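Local coordinates for protein pullulanase (Klebsiella oxytoca, PDB 2YOC) that probably hydrolyses alpha-1,6-glucosidic linkages in pullulan and related alpha-glucans, as a secreted glycosyl hydrolase that binds calcium, at residues Ala769-Arg773 / Gln971-Leu976; Ser946-Phe950 / Asp991-Leu997; Arg961-Arg965 / Val977-Asp982. One frame throughout, in Å; residues are numbered along the deposited sequence.

Interaction 1. Residues Ala769-Arg773 / Gln971-Leu976; sequences ADLTR and QQAGLL
The flat guanidinium of R773 and the side-chain amide of Q971 come together from opposite directions, their planes 44° apart. D770 OD1 and CD of Q971 lie in plane at the guanidinium edge. One guanidinium face carries the backbone C of A769, offset toward the rim. The contact sets helix 762-776 against a type II beta turn, Q972 to L975, and the first residues of strand 975-981. It joins this helix, which lies between barrel strands 718-720 and 814-816 in the chain, to the C-terminal beta-sheet domain.

R773 NH2 serves two acceptors. R773 NH2 donates to Q971 OE1 at 3.0 Å with a fairly straight N-H...O angle of 162°. R773 NH2 also forms a salt bridge to D770 OD1 at 2.7 Å, within the same helix. Both partners lie in the guanidinium plane, which limits rotation of the group. The other oxygen, D770 OD2, takes the backbone N-H of K788. NH1 of R773 works through water: it donates to water 1, which in turn donates to L975 O. N966 ND2 also bonds to L975 O. The arginine chain bends at chi3 (-75°), and this turns its end toward Q971.

Below the polar end the packing is apolar. L976 lays CD2 3.8 Å from R773 CG. L976 CD1 meets T772 CG2 at 3.9 Å, the two side chains crossing at about a right angle. T772 OG1 bonds back to L768 O. Q971 NE2 lies beside R773 NH1 without bonding, both being donors, and rests 3.7 Å from A769 CB.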
# COMPACT_ATOMS: atom_id res chain seq x y z
N ALA B 769 -5.32 -8.03 -15.17
CA ALA B 769 -6.75 -7.76 -15.32
C ALA B 769 -7.00 -6.31 -14.92
O ALA B 769 -7.67 -5.57 -15.66
CB ALA B 769 -7.56 -8.69 -14.42
N ASP B 770 -6.40 -5.89 -13.79
CA ASP B 770 -6.47 -4.53 -13.28
C ASP B 770 -5.97 -3.53 -14.33
O ASP B 770 -6.67 -2.54 -14.60
CB ASP B 770 -5.66 -4.40 -11.99
CG ASP B 770 -6.31 -4.89 -10.70
OD1 ASP B 770 -7.46 -5.39 -10.75
OD2 ASP B 770 -5.67 -4.74 -9.63
N LEU B 771 -4.80 -3.81 -14.96
CA LEU B 771 -4.23 -2.94 -15.98
C LEU B 771 -5.08 -2.92 -17.24
O LEU B 771 -5.33 -1.84 -17.78
CB LEU B 771 -2.76 -3.26 -16.29
CG LEU B 771 -1.68 -2.86 -15.24
CD1 LEU B 771 -0.35 -3.52 -15.55
CD2 LEU B 771 -1.47 -1.36 -15.16
N THR B 772 -5.60 -4.09 -17.67
CA THR B 772 -6.48 -4.19 -18.83
C THR B 772 -7.76 -3.34 -18.64
O THR B 772 -8.06 -2.49 -19.48
CB THR B 772 -6.74 -5.67 -19.17
OG1 THR B 772 -5.47 -6.29 -19.40
CG2 THR B 772 -7.66 -5.86 -20.40
N ARG B 773 -8.47 -3.55 -17.53
CA ARG B 773 -9.70 -2.81 -17.20
C ARG B 773 -9.44 -1.31 -17.27
O ARG B 773 -10.10 -0.61 -18.05
CB ARG B 773 -10.22 -3.21 -15.80
CG ARG B 773 -10.88 -4.61 -15.78
CD ARG B 773 -11.59 -4.92 -14.48
NE ARG B 773 -10.64 -5.22 -13.42
CZ ARG B 773 -10.40 -6.44 -12.96
NH1 ARG B 773 -11.06 -7.48 -13.45
NH2 ARG B 773 -9.52 -6.63 -11.99
N GLN B 971 -12.19 -12.45 -7.69
CA GLN B 971 -12.45 -12.44 -9.13
C GLN B 971 -12.10 -13.71 -9.90
O GLN B 971 -11.16 -14.41 -9.52
CB GLN B 971 -11.82 -11.21 -9.80
CG GLN B 971 -10.31 -11.28 -10.00
CD GLN B 971 -9.82 -10.20 -10.93
OE1 GLN B 971 -9.30 -9.17 -10.49
NE2 GLN B 971 -9.98 -10.43 -12.24
N GLN B 972 -12.88 -14.00 -10.97
CA GLN B 972 -12.68 -15.12 -11.91
C GLN B 972 -11.70 -14.64 -12.97
O GLN B 972 -11.93 -13.61 -13.59
CB GLN B 972 -14.01 -15.52 -12.58
CG GLN B 972 -15.03 -16.18 -11.66
CD GLN B 972 -16.11 -16.89 -12.43
OE1 GLN B 972 -17.12 -16.30 -12.82
NE2 GLN B 972 -15.94 -18.20 -12.62
N ALA B 973 -10.60 -15.37 -13.16
CA ALA B 973 -9.56 -14.99 -14.13
C ALA B 973 -10.05 -15.03 -15.58
O ALA B 973 -10.89 -15.85 -15.93
CB ALA B 973 -8.33 -15.86 -13.97
N GLY B 974 -9.57 -14.10 -16.38
CA GLY B 974 -9.94 -14.01 -17.80
C GLY B 974 -11.31 -13.43 -18.10
O GLY B 974 -11.65 -13.24 -19.27
N LEU B 975 -12.12 -13.14 -17.07
CA LEU B 975 -13.43 -12.55 -17.30
C LEU B 975 -13.35 -11.04 -17.11
O LEU B 975 -13.06 -10.54 -16.02
CB LEU B 975 -14.48 -13.18 -16.39
CG LEU B 975 -15.92 -12.85 -16.69
CD1 LEU B 975 -16.38 -13.56 -17.94
CD2 LEU B 975 -16.81 -13.22 -15.52
N LEU B 976 -13.57 -10.31 -18.21
CA LEU B 976 -13.57 -8.85 -18.22
C LEU B 976 -14.98 -8.40 -18.49
O LEU B 976 -15.55 -8.71 -19.54
CB LEU B 976 -12.58 -8.29 -19.25
CG LEU B 976 -11.12 -8.64 -19.00
CD1 LEU B 976 -10.33 -8.64 -20.30
CD2 LEU B 976 -10.49 -7.72 -17.97
O HOH W 1 -13.73 -7.50 -15.15

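Interaction 2. Residues Ser946-Phe950 / Asp991-Leu997; sequences SSPLF and DSRLDGL. With CA (calcium ion), chain M.
S947 points its hydroxyl at the carboxylate of D991. S947 OG donates to D991 OD2 at 2.7 Å and uses the anti lone pair, the one away from OD1. With chi1 at -179°, S947 OG stands anti to the backbone N and beside the carbonyl carbon. There S947 OG also accepts from L949 N at 3.1 Å, which makes an ST turn. The P948 ring crosses the D991 side chain at about a right angle and sets CD against OD2.

D991 OD1 faces its own chain. R993 N reaches the anti lone pair of D991 OD1 at 3.1 Å. L994 N comes from above the carboxylate plane, 64° out of it. Two backbone bonds on OD1 and a hydroxyl on OD2 should hold the group's rotation.

The apolar half turns on L997. L997 CD2 sits over one face of the F950 ring in a CH-pi contact, 3.9 Å from the centroid and 24° off the normal. The two side chains cross at about a right angle. L997 CD2 also packs 3.8 Å from L949 CB, and here the chains meet at a slant. V1053 of the neighbouring strand touches both F950 and L997.

R993 folds back at chi3. L994 CD2 lies on one face of its guanidinium. S946 O is at the edge, in plane, taking a weak bond from R993 NH2 at 3.3 Å. NH1 has a stronger partner in the salt bridge to E1055.

The backbone oxygens turn to the metal: D991 O binds calcium at 2.6 Å and L994 O at 2.4 Å. D982, S989 and Q1058 complete the site. The whole is a calcium-binding loop shaped by an Asx turn, leading into strand 994-1002 of the C-terminal beta domain.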
# COMPACT_ATOMS: atom_id res chain seq x y z
N SER B 946 -21.40 0.91 -33.16
CA SER B 946 -22.81 0.66 -32.86
C SER B 946 -23.43 1.48 -31.74
O SER B 946 -24.64 1.39 -31.55
CB SER B 946 -23.06 -0.83 -32.66
OG SER B 946 -22.95 -1.24 -31.31
N SER B 947 -22.64 2.24 -30.96
CA SER B 947 -23.19 3.05 -29.86
C SER B 947 -22.28 4.19 -29.48
O SER B 947 -21.07 3.98 -29.35
CB SER B 947 -23.43 2.20 -28.62
OG SER B 947 -23.98 3.01 -27.60
N PRO B 948 -22.83 5.39 -29.15
CA PRO B 948 -21.96 6.49 -28.70
C PRO B 948 -21.34 6.19 -27.33
O PRO B 948 -20.38 6.87 -26.93
CB PRO B 948 -22.90 7.69 -28.66
CG PRO B 948 -24.23 7.15 -28.48
CD PRO B 948 -24.24 5.83 -29.21
N LEU B 949 -21.90 5.15 -26.61
CA LEU B 949 -21.47 4.70 -25.29
C LEU B 949 -20.08 4.08 -25.28
O LEU B 949 -19.40 4.14 -24.26
CB LEU B 949 -22.50 3.76 -24.65
CG LEU B 949 -23.89 4.36 -24.27
CD1 LEU B 949 -24.84 3.28 -23.78
CD2 LEU B 949 -23.78 5.48 -23.22
N PHE B 950 -19.65 3.51 -26.40
CA PHE B 950 -18.33 2.89 -26.54
C PHE B 950 -17.20 3.94 -26.64
O PHE B 950 -16.04 3.62 -26.32
CB PHE B 950 -18.28 2.05 -27.82
CG PHE B 950 -18.96 0.73 -27.69
CD1 PHE B 950 -18.43 -0.27 -26.88
CD2 PHE B 950 -20.13 0.46 -28.39
CE1 PHE B 950 -19.06 -1.52 -26.78
CE2 PHE B 950 -20.77 -0.78 -28.27
CZ PHE B 950 -20.22 -1.76 -27.47
N ASP B 991 -27.51 7.40 -26.22
CA ASP B 991 -28.04 6.45 -27.19
C ASP B 991 -29.56 6.42 -27.01
O ASP B 991 -30.06 6.11 -25.93
CB ASP B 991 -27.41 5.05 -26.97
CG ASP B 991 -27.54 4.07 -28.13
OD1 ASP B 991 -28.66 3.95 -28.68
OD2 ASP B 991 -26.55 3.38 -28.44
N SER B 992 -30.30 6.80 -28.04
CA SER B 992 -31.78 6.88 -27.99
C SER B 992 -32.41 5.51 -27.93
O SER B 992 -33.59 5.40 -27.58
CB SER B 992 -32.33 7.62 -29.20
OG SER B 992 -31.94 6.94 -30.39
N ARG B 993 -31.67 4.49 -28.32
CA ARG B 993 -32.14 3.12 -28.34
C ARG B 993 -31.80 2.39 -27.02
O ARG B 993 -32.61 1.58 -26.57
CB ARG B 993 -31.58 2.43 -29.61
CG ARG B 993 -31.50 0.89 -29.61
CD ARG B 993 -30.89 0.35 -30.89
NE ARG B 993 -29.44 0.46 -30.88
CZ ARG B 993 -28.61 -0.52 -30.54
NH1 ARG B 993 -29.09 -1.71 -30.19
NH2 ARG B 993 -27.30 -0.33 -30.55
N LEU B 994 -30.62 2.69 -26.40
CA LEU B 994 -30.13 2.03 -25.17
C LEU B 994 -30.22 2.85 -23.88
O LEU B 994 -30.30 4.08 -23.92
CB LEU B 994 -28.70 1.45 -25.34
CG LEU B 994 -28.43 0.60 -26.58
CD1 LEU B 994 -27.03 0.08 -26.59
CD2 LEU B 994 -29.41 -0.55 -26.72
N ASP B 995 -30.21 2.13 -22.73
CA ASP B 995 -30.21 2.66 -21.37
C ASP B 995 -28.85 2.36 -20.75
O ASP B 995 -28.48 2.96 -19.75
CB ASP B 995 -31.30 1.98 -20.52
CG ASP B 995 -32.51 2.82 -20.14
OD1 ASP B 995 -32.49 4.06 -20.39
OD2 ASP B 995 -33.49 2.24 -19.58
N GLY B 996 -28.13 1.41 -21.35
CA GLY B 996 -26.82 0.96 -20.89
C GLY B 996 -26.22 -0.13 -21.74
O GLY B 996 -26.90 -0.69 -22.61
N LEU B 997 -24.94 -0.45 -21.49
CA LEU B 997 -24.13 -1.44 -22.22
C LEU B 997 -23.33 -2.35 -21.31
O LEU B 997 -22.83 -1.92 -20.27
CB LEU B 997 -23.12 -0.71 -23.11
CG LEU B 997 -22.97 -1.14 -24.54
CD1 LEU B 997 -24.18 -1.97 -25.01
CD2 LEU B 997 -22.77 0.06 -25.43
CA CA M . -30.58 6.44 -23.38

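Interaction 3. Residues Arg961-Arg965 / Val977-Asp982; sequences RVDFR and VMTVDD. With CA (calcium ion), chain M.
V962 fits between two side chains of the facing strand. V962 CG1 rests 4.0 Å from CG of M978, a selenomethionine, and V962 CG2 lies 3.9 Å from V980 CG2. This is the antiparallel beta hairpin of strands 962-965 and 975-981. On the same face the F964 ring runs alongside M978. F964 CE1 meets M978 CG at 3.5 Å, and M978 SE stands obliquely to the ring in a Met-aromatic contact, 4.8 Å from the F964 centroid.

On the other face R965 CG settles between V977 CG1 and T979 CG2, at 3.8 Å and 3.9 Å. D963 and T979, on this same face, form a hydrogen-bonded pair. Water 1 joins R965 O to V977 N at the loop end of the hairpin.

R961 closes the open end. Its chain, extended from CG to NE, lies along the carbonyl of D981. R961 NH1 bonds to D981 O and makes a salt bridge to D982 OD1 at 3.0 Å, tilted from the guanidinium plane. L990 N donates to this OD1, and R961 NH2 reaches A988 O. D982 OD2 binds calcium at 2.3 Å. One carboxylate thus lies between two positive charges, which would favour its ionised form and orient it for the metal.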
# COMPACT_ATOMS: atom_id res chain seq x y z
N ARG B 961 -20.06 7.07 -16.02
CA ARG B 961 -20.81 6.04 -16.75
C ARG B 961 -20.16 4.65 -16.79
O ARG B 961 -20.87 3.64 -16.89
CB ARG B 961 -21.04 6.53 -18.20
CG ARG B 961 -21.85 7.80 -18.34
CD ARG B 961 -21.92 8.24 -19.79
NE ARG B 961 -22.73 9.44 -19.97
CZ ARG B 961 -24.01 9.44 -20.26
NH1 ARG B 961 -24.65 8.29 -20.45
NH2 ARG B 961 -24.67 10.58 -20.41
N VAL B 962 -18.84 4.60 -16.82
CA VAL B 962 -18.07 3.36 -16.89
C VAL B 962 -17.72 2.81 -15.50
O VAL B 962 -17.28 3.55 -14.61
CB VAL B 962 -16.83 3.50 -17.80
CG1 VAL B 962 -15.97 2.24 -17.78
CG2 VAL B 962 -17.23 3.86 -19.21
N ASP B 963 -17.95 1.51 -15.35
CA ASP B 963 -17.63 0.68 -14.19
C ASP B 963 -17.46 -0.76 -14.66
O ASP B 963 -17.80 -1.09 -15.80
CB ASP B 963 -18.69 0.82 -13.06
CG ASP B 963 -18.21 0.50 -11.64
OD1 ASP B 963 -16.98 0.37 -11.42
OD2 ASP B 963 -19.07 0.42 -10.74
N PHE B 964 -16.90 -1.60 -13.77
CA PHE B 964 -16.61 -3.01 -14.02
C PHE B 964 -17.11 -3.89 -12.93
O PHE B 964 -17.13 -3.49 -11.75
CB PHE B 964 -15.10 -3.24 -14.15
CG PHE B 964 -14.41 -2.45 -15.23
CD1 PHE B 964 -14.30 -2.97 -16.51
CD2 PHE B 964 -13.84 -1.22 -14.96
CE1 PHE B 964 -13.63 -2.26 -17.51
CE2 PHE B 964 -13.19 -0.50 -15.97
CZ PHE B 964 -13.09 -1.02 -17.24
N ARG B 965 -17.48 -5.13 -13.33
CA ARG B 965 -17.90 -6.25 -12.46
C ARG B 965 -16.84 -7.36 -12.58
O ARG B 965 -16.00 -7.31 -13.48
CB ARG B 965 -19.30 -6.79 -12.79
CG ARG B 965 -20.26 -5.74 -13.30
CD ARG B 965 -20.89 -5.00 -12.15
NE ARG B 965 -22.29 -5.37 -11.96
CZ ARG B 965 -22.76 -6.09 -10.94
NH1 ARG B 965 -21.93 -6.55 -10.01
NH2 ARG B 965 -24.06 -6.35 -10.86
N VAL B 977 -15.58 -7.74 -17.50
CA VAL B 977 -16.97 -7.29 -17.56
C VAL B 977 -17.03 -5.78 -17.35
O VAL B 977 -16.74 -5.29 -16.25
CB VAL B 977 -17.90 -8.09 -16.60
CG1 VAL B 977 -19.30 -7.49 -16.58
CG2 VAL B 977 -17.98 -9.56 -17.02
N MSE B 978 -17.40 -5.03 -18.42
CA MSE B 978 -17.50 -3.58 -18.38
C MSE B 978 -18.92 -3.13 -18.55
O MSE B 978 -19.60 -3.62 -19.45
CB MSE B 978 -16.62 -2.96 -19.48
CG MSE B 978 -16.46 -1.44 -19.35
SE MSE B 978 -15.25 -0.66 -20.66
CE MSE B 978 -16.26 -0.97 -22.28
N THR B 979 -19.36 -2.19 -17.71
CA THR B 979 -20.71 -1.65 -17.79
C THR B 979 -20.64 -0.15 -18.14
O THR B 979 -19.81 0.55 -17.57
CB THR B 979 -21.54 -1.94 -16.52
OG1 THR B 979 -21.13 -1.10 -15.44
CG2 THR B 979 -21.53 -3.39 -16.10
N VAL B 980 -21.49 0.32 -19.09
CA VAL B 980 -21.55 1.73 -19.52
C VAL B 980 -22.97 2.25 -19.33
O VAL B 980 -23.90 1.75 -19.97
CB VAL B 980 -21.01 2.00 -20.95
CG1 VAL B 980 -21.00 3.50 -21.23
CG2 VAL B 980 -19.61 1.40 -21.14
N ASP B 981 -23.14 3.25 -18.46
CA ASP B 981 -24.43 3.82 -18.13
C ASP B 981 -24.91 4.85 -19.14
O ASP B 981 -24.14 5.68 -19.60
CB ASP B 981 -24.41 4.45 -16.72
CG ASP B 981 -25.79 4.62 -16.10
OD1 ASP B 981 -26.73 3.97 -16.57
OD2 ASP B 981 -25.92 5.39 -15.11
N ASP B 982 -26.22 4.79 -19.46
CA ASP B 982 -26.93 5.79 -20.24
C ASP B 982 -28.18 6.16 -19.46
O ASP B 982 -29.02 6.94 -19.93
CB ASP B 982 -27.23 5.36 -21.67
CG ASP B 982 -27.43 6.55 -22.62
OD1 ASP B 982 -26.70 7.57 -22.47
OD2 ASP B 982 -28.30 6.46 -23.51
CA CA M . -30.58 6.44 -23.38
O HOH W 1 -13.73 -7.50 -15.15

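How the interactions relate
All three contacts meet on one antiparallel sheet. Interactions 1 and 3 divide strand 975-981, with centres about 14 Å apart. They touch where the backbone O of R773 packs against F964 CZ, and water 1 belongs to both. Interaction 2 adds the next strand, 994-1002, with its centre about 12 Å from that of interaction 3. L997 O to V980 N, 2.9 Å, is a probable hydrogen bond. Both supply ligands to the same calcium ion: a side chain from 977-982 and two backbone oxygens from 991-997. Interactions 1 and 2 do not touch; their nearest atoms are about 10 Å apart. The sheet links the helix 762-776 contact to the calcium end.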